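Local coordinates for protein 2-c-methyl-d-erythritol 4-phosphate cytidylyltransferase (PDB 2VSH) that transfers the cytidylyl group of CTP to D-ribitol 5-phosphate, giving the CDP-activated ribitol used for teichoic acid precursors in Streptococcus pneumoniae, at residues A[25-39]-A[58-70]. Residues are numbered along the deposited sequence; the frame is centred on the assembly and turned at random. Where two conformers were deposited one is given.
Sequences FLELGDRPILIHTIE and WVSHAEDLVDKYL
Ile-35 and Leu-70 reach toward each other end to end in the buried, closely packed part of this contact, CD1 of Ile-35 lying 3.8 Å from CD1 of Leu-70. The same Leu-70 methyl rests against CG2 of Ile-38, while its other branch, CD2, touches CG of Glu-39. With CG2 anti to the backbone N (CG1 at chi1 -68°), Ile-35 points that methyl at CB of Tyr-69, 3.7 Å off, and sends CD1 between Leu-65 and Leu-70. Pro-32, the N-cap of helix 33-42, sets its CD over one face of the Tyr-69 ring in a CH-pi contact, 3.8 Å from the centroid, and its CG against CG of Leu-65. The axes of segments 33-39 and 59-69 cross at -62°, 10.6 Å apart at closest approach, both packed on the parallel part of the central sheet of this GT-A-like cytidylyltransferase; Ile-38 touches strands 50-54 and 77-81, as does Ala-62. Toward the start of helix 59-69 the packing turns aromatic and more open. His-61 directs its CD2 edge at a face of Phe-25 in a T-shaped pair, planes at 85°, whereas the six-membered ring of the exposed Trp-58 lies nearly parallel to the Phe-25 ring but slid aside, centroids 4.9 Å apart. A water donates a hydrogen bond to Phe-25 O and also bonds NE2 of His-61, in the plane of that ring. At the far end of helix 59-69, Arg-31 lays CG against Tyr-69 and bends back to a salt bridge with Glu-39, NH2 to OE1 2.6 Å, though the N-H directions make its hydrogen bonds weak; a second water donates to both Glu-39 OE2 and Tyr-69 O.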
loop_
_atom_site.group_PDB
_atom_site.type_symbol
_atom_site.label_atom_id
_atom_site.label_comp_id
_atom_site.label_asym_id
_atom_site.label_seq_id
_atom_site.Cartn_x
_atom_site.Cartn_y
_atom_site.Cartn_z
ATOM N N PHE A 25 -16.531 8.829 -12.400
ATOM C CA PHE A 25 -17.622 9.725 -12.803
ATOM C C PHE A 25 -17.916 10.809 -11.773
ATOM O O PHE A 25 -18.752 11.676 -11.984
ATOM C CB PHE A 25 -18.882 8.948 -13.191
ATOM C CG PHE A 25 -18.677 8.037 -14.374
ATOM C CD1 PHE A 25 -18.190 8.538 -15.577
ATOM C CD2 PHE A 25 -18.976 6.681 -14.289
ATOM C CE1 PHE A 25 -17.980 7.700 -16.679
ATOM C CE2 PHE A 25 -18.776 5.838 -15.377
ATOM C CZ PHE A 25 -18.277 6.349 -16.574
ATOM N N LEU A 26 -17.199 10.746 -10.665
ATOM C CA LEU A 26 -17.282 11.745 -9.620
ATOM C C LEU A 26 -16.451 12.980 -9.948
ATOM O O LEU A 26 -15.393 12.882 -10.568
ATOM C CB LEU A 26 -16.809 11.125 -8.302
ATOM C CG LEU A 26 -17.885 10.940 -7.237
ATOM C CD1 LEU A 26 -19.250 10.624 -7.819
ATOM C CD2 LEU A 26 -17.450 9.879 -6.215
ATOM N N GLU A 27 -16.929 14.137 -9.494
ATOM C CA GLU A 27 -16.238 15.404 -9.716
ATOM C C GLU A 27 -15.010 15.536 -8.824
ATOM O O GLU A 27 -15.065 15.272 -7.618
ATOM C CB GLU A 27 -17.197 16.580 -9.490
ATOM C CG GLU A 27 -16.529 17.953 -9.435
ATOM C CD GLU A 27 -17.526 19.090 -9.304
ATOM O OE1 GLU A 27 -17.912 19.641 -10.357
ATOM O OE2 GLU A 27 -17.926 19.424 -8.152
ATOM N N LEU A 28 -13.903 15.936 -9.436
ATOM C CA LEU A 28 -12.744 16.417 -8.706
ATOM C C LEU A 28 -12.536 17.868 -9.130
ATOM O O LEU A 28 -12.316 18.150 -10.314
ATOM C CB LEU A 28 -11.516 15.566 -9.036
ATOM C CG LEU A 28 -10.214 15.844 -8.285
ATOM C CD1 LEU A 28 -10.374 15.694 -6.774
ATOM C CD2 LEU A 28 -9.110 14.948 -8.824
ATOM N N GLY A 29 -12.605 18.783 -8.172
ATOM C CA GLY A 29 -12.543 20.203 -8.483
ATOM C C GLY A 29 -13.853 20.554 -9.145
ATOM O O GLY A 29 -14.885 20.631 -8.479
ATOM N N ASP A 30 -13.830 20.715 -10.466
ATOM C CA ASP A 30 -15.037 21.093 -11.195
ATOM C C ASP A 30 -15.315 20.211 -12.430
ATOM O O ASP A 30 -16.190 20.519 -13.246
ATOM C CB ASP A 30 -14.995 22.590 -11.534
ATOM C CG ASP A 30 -15.054 23.483 -10.277
ATOM O OD1 ASP A 30 -16.142 23.601 -9.656
ATOM O OD2 ASP A 30 -14.007 24.073 -9.908
ATOM N N ARG A 31 -14.598 19.090 -12.522
ATOM C CA ARG A 31 -14.704 18.161 -13.649
ATOM C C ARG A 31 -14.577 16.724 -13.157
ATOM O O ARG A 31 -13.855 16.483 -12.185
ATOM C CB ARG A 31 -13.595 18.454 -14.664
ATOM C CG ARG A 31 -13.963 19.588 -15.602
ATOM C CD ARG A 31 -12.789 20.452 -16.041
ATOM N NE ARG A 31 -11.506 19.759 -16.034
ATOM C CZ ARG A 31 -10.467 20.150 -15.305
ATOM N NH1 ARG A 31 -10.562 21.224 -14.525
ATOM N NH2 ARG A 31 -9.330 19.478 -15.354
ATOM N N PRO A 32 -15.275 15.773 -13.821
ATOM C CA PRO A 32 -15.204 14.363 -13.424
ATOM C C PRO A 32 -13.784 13.840 -13.480
ATOM O O PRO A 32 -13.004 14.229 -14.367
ATOM C CB PRO A 32 -16.048 13.630 -14.484
ATOM C CG PRO A 32 -16.931 14.671 -15.079
ATOM C CD PRO A 32 -16.156 15.972 -14.985
ATOM N N ILE A 33 -13.453 12.947 -12.554
ATOM C CA ILE A 33 -12.124 12.338 -12.528
ATOM C C ILE A 33 -11.711 11.818 -13.902
ATOM O O ILE A 33 -10.569 12.051 -14.350
ATOM C CB ILE A 33 -12.020 11.231 -11.424
ATOM C CG1 ILE A 33 -12.094 11.884 -10.034
ATOM C CG2 ILE A 33 -10.696 10.445 -11.569
ATOM C CD1 ILE A 33 -12.434 10.934 -8.864
ATOM N N LEU A 34 -12.632 11.129 -14.585
ATOM C CA LEU A 34 -12.348 10.582 -15.911
ATOM C C LEU A 34 -11.855 11.652 -16.883
ATOM O O LEU A 34 -10.955 11.407 -17.693
ATOM C CB LEU A 34 -13.594 9.893 -16.501
ATOM C CG LEU A 34 -13.467 9.376 -17.939
ATOM C CD1 LEU A 34 -12.373 8.287 -18.098
ATOM C CD2 LEU A 34 -14.814 8.887 -18.471
ATOM N N ILE A 35 -12.465 12.828 -16.796
ATOM C CA ILE A 35 -12.120 13.956 -17.674
ATOM C C ILE A 35 -10.699 14.471 -17.409
ATOM O O ILE A 35 -9.945 14.713 -18.361
ATOM C CB ILE A 35 -13.167 15.078 -17.579
ATOM C CG1 ILE A 35 -14.508 14.616 -18.184
ATOM C CG2 ILE A 35 -12.652 16.378 -18.231
ATOM C CD1 ILE A 35 -14.440 14.156 -19.682
ATOM N N HIS A 36 -10.354 14.629 -16.129
ATOM C CA HIS A 36 -9.002 15.012 -15.716
ATOM C C HIS A 36 -7.979 14.082 -16.352
ATOM O O HIS A 36 -6.934 14.525 -16.852
ATOM C CB HIS A 36 -8.838 14.897 -14.200
ATOM C CG HIS A 36 -9.505 15.979 -13.423
ATOM N ND1 HIS A 36 -8.926 17.211 -13.220
ATOM C CD2 HIS A 36 -10.693 16.008 -12.774
ATOM C CE1 HIS A 36 -9.738 17.963 -12.499
ATOM N NE2 HIS A 36 -10.814 17.255 -12.212
ATOM N N THR A 37 -8.283 12.784 -16.308
ATOM C CA THR A 37 -7.368 11.747 -16.782
ATOM C C THR A 37 -7.215 11.804 -18.311
ATOM O O THR A 37 -6.096 11.759 -18.840
ATOM C CB THR A 37 -7.865 10.332 -16.347
ATOM O OG1 THR A 37 -7.965 10.275 -14.916
ATOM C CG2 THR A 37 -6.896 9.250 -16.818
ATOM N N ILE A 38 -8.335 11.895 -19.020
ATOM C CA ILE A 38 -8.308 12.013 -20.489
ATOM C C ILE A 38 -7.533 13.275 -20.920
ATOM O O ILE A 38 -6.718 13.218 -21.849
ATOM C CB ILE A 38 -9.719 12.019 -21.095
ATOM C CG1 ILE A 38 -10.400 10.660 -20.916
ATOM C CG2 ILE A 38 -9.663 12.368 -22.592
ATOM C CD1 ILE A 38 -11.912 10.665 -21.259
ATOM N N GLU A 39 -7.779 14.384 -20.216
ATOM C CA GLU A 39 -7.064 15.661 -20.411
ATOM C C GLU A 39 -5.548 15.528 -20.452
ATOM O O GLU A 39 -4.905 16.155 -21.275
ATOM C CB GLU A 39 -7.412 16.665 -19.307
ATOM C CG GLU A 39 -8.619 17.535 -19.621
ATOM C CD GLU A 39 -9.035 18.399 -18.439
ATOM O OE1 GLU A 39 -8.272 18.471 -17.446
ATOM O OE2 GLU A 39 -10.129 19.006 -18.502
ATOM N N TRP A 58 -22.748 2.742 -19.259
ATOM C CA TRP A 58 -22.239 4.102 -19.044
ATOM C C TRP A 58 -21.559 4.700 -20.281
ATOM O O TRP A 58 -20.992 5.792 -20.218
ATOM C CB TRP A 58 -21.273 4.145 -17.847
ATOM C CG TRP A 58 -21.926 3.832 -16.531
ATOM C CD1 TRP A 58 -22.202 2.593 -16.033
ATOM C CD2 TRP A 58 -22.400 4.777 -15.554
ATOM N NE1 TRP A 58 -22.817 2.702 -14.799
ATOM C CE2 TRP A 58 -22.941 4.030 -14.478
ATOM C CE3 TRP A 58 -22.406 6.177 -15.475
ATOM C CZ2 TRP A 58 -23.489 4.639 -13.331
ATOM C CZ3 TRP A 58 -22.943 6.785 -14.334
ATOM C CH2 TRP A 58 -23.491 6.011 -13.283
ATOM N N VAL A 59 -21.613 3.991 -21.407
ATOM C CA VAL A 59 -21.016 4.497 -22.640
ATOM C C VAL A 59 -21.597 5.860 -23.061
ATOM O O VAL A 59 -20.841 6.807 -23.276
ATOM C CB VAL A 59 -21.050 3.437 -23.784
ATOM C CG1 VAL A 59 -20.725 4.066 -25.131
ATOM C CG2 VAL A 59 -20.062 2.316 -23.483
ATOM N N SER A 60 -22.920 5.981 -23.161
ATOM C CA SER A 60 -23.496 7.257 -23.607
ATOM C C SER A 60 -23.248 8.373 -22.580
ATOM O O SER A 60 -23.092 9.537 -22.950
ATOM C CB SER A 60 -24.975 7.139 -23.967
ATOM O OG SER A 60 -25.783 6.986 -22.824
ATOM N N HIS A 61 -23.191 8.010 -21.303
ATOM C CA HIS A 61 -22.864 8.976 -20.261
ATOM C C HIS A 61 -21.438 9.503 -20.456
ATOM O O HIS A 61 -21.216 10.714 -20.452
ATOM C CB HIS A 61 -23.041 8.380 -18.864
ATOM C CG HIS A 61 -22.620 9.306 -17.770
ATOM N ND1 HIS A 61 -23.387 10.374 -17.364
ATOM C CD2 HIS A 61 -21.490 9.348 -17.028
ATOM C CE1 HIS A 61 -22.755 11.026 -16.404
ATOM N NE2 HIS A 61 -21.599 10.425 -16.181
ATOM N N ALA A 62 -20.483 8.597 -20.635
ATOM C CA ALA A 62 -19.113 8.980 -20.971
ATOM C C ALA A 62 -19.041 9.885 -22.214
ATOM O O ALA A 62 -18.242 10.808 -22.243
ATOM C CB ALA A 62 -18.229 7.743 -21.147
ATOM N N GLU A 63 -19.864 9.605 -23.226
ATOM C CA GLU A 63 -19.936 10.440 -24.435
ATOM C C GLU A 63 -20.501 11.838 -24.143
ATOM O O GLU A 63 -20.015 12.828 -24.696
ATOM C CB GLU A 63 -20.720 9.735 -25.557
ATOM C CG GLU A 63 -20.028 8.456 -26.032
ATOM C CD GLU A 63 -20.781 7.685 -27.104
ATOM O OE1 GLU A 63 -22.031 7.594 -27.047
ATOM O OE2 GLU A 63 -20.097 7.149 -28.013
ATOM N N ASP A 64 -21.508 11.923 -23.269
ATOM C CA ASP A 64 -22.016 13.214 -22.804
ATOM C C ASP A 64 -20.900 14.044 -22.147
ATOM O O ASP A 64 -20.761 15.239 -22.420
ATOM C CB ASP A 64 -23.183 13.042 -21.804
ATOM C CG ASP A 64 -24.462 12.523 -22.452
ATOM O OD1 ASP A 64 -24.511 12.422 -23.693
ATOM O OD2 ASP A 64 -25.436 12.219 -21.708
ATOM N N LEU A 65 -20.117 13.404 -21.283
ATOM C CA LEU A 65 -19.023 14.070 -20.563
ATOM C C LEU A 65 -17.969 14.663 -21.513
ATOM O O LEU A 65 -17.504 15.792 -21.315
ATOM C CB LEU A 65 -18.366 13.091 -19.593
ATOM C CG LEU A 65 -18.719 13.050 -18.099
ATOM C CD1 LEU A 65 -20.077 13.664 -17.702
ATOM C CD2 LEU A 65 -18.560 11.637 -17.563
ATOM N N VAL A 66 -17.610 13.897 -22.539
ATOM C CA VAL A 66 -16.706 14.365 -23.605
ATOM C C VAL A 66 -17.303 15.554 -24.355
ATOM O O VAL A 66 -16.627 16.569 -24.553
ATOM C CB VAL A 66 -16.343 13.229 -24.584
ATOM C CG1 VAL A 66 -15.597 13.768 -25.825
ATOM C CG2 VAL A 66 -15.523 12.171 -23.871
ATOM N N ASP A 67 -18.572 15.444 -24.746
ATOM C CA ASP A 67 -19.263 16.551 -25.403
ATOM C C ASP A 67 -19.238 17.797 -24.537
ATOM O O ASP A 67 -19.021 18.906 -25.033
ATOM C CB ASP A 67 -20.712 16.180 -25.732
ATOM C CG ASP A 67 -20.830 15.271 -26.936
ATOM O OD1 ASP A 67 -19.829 15.086 -27.656
ATOM O OD2 ASP A 67 -21.941 14.741 -27.175
ATOM N N LYS A 68 -19.458 17.604 -23.237
ATOM C CA LYS A 68 -19.600 18.705 -22.290
ATOM C C LYS A 68 -18.257 19.304 -21.878
ATOM O O LYS A 68 -18.112 20.527 -21.820
ATOM C CB LYS A 68 -20.330 18.236 -21.028
ATOM C CG LYS A 68 -20.688 19.378 -20.066
ATOM C CD LYS A 68 -21.346 18.872 -18.793
ATOM C CE LYS A 68 -22.142 19.966 -18.097
ATOM N NZ LYS A 68 -21.333 21.180 -17.800
ATOM N N TYR A 69 -17.289 18.441 -21.566
ATOM C CA TYR A 69 -16.038 18.896 -20.963
ATOM C C TYR A 69 -14.873 19.014 -21.938
ATOM O O TYR A 69 -13.947 19.780 -21.694
ATOM C CB TYR A 69 -15.652 18.025 -19.740
ATOM C CG TYR A 69 -16.561 18.258 -18.562
ATOM C CD1 TYR A 69 -17.616 17.387 -18.280
ATOM C CD2 TYR A 69 -16.403 19.391 -17.755
ATOM C CE1 TYR A 69 -18.472 17.631 -17.194
ATOM C CE2 TYR A 69 -17.243 19.642 -16.688
ATOM C CZ TYR A 69 -18.264 18.753 -16.398
ATOM O OH TYR A 69 -19.100 19.032 -15.345
ATOM N N LEU A 70 -14.927 18.269 -23.039
ATOM C CA LEU A 70 -13.814 18.204 -23.989
ATOM C C LEU A 70 -14.273 18.260 -25.455
ATOM O O LEU A 70 -13.799 17.472 -26.272
ATOM C CB LEU A 70 -13.013 16.924 -23.740
ATOM C CG LEU A 70 -12.312 16.740 -22.392
ATOM C CD1 LEU A 70 -11.887 15.303 -22.255
ATOM C CD2 LEU A 70 -11.109 17.663 -22.245
HETATM O O HOH W 1 -20.054 11.977 -14.275
HETATM O O HOH W 2 -12.582 19.976 -19.204
#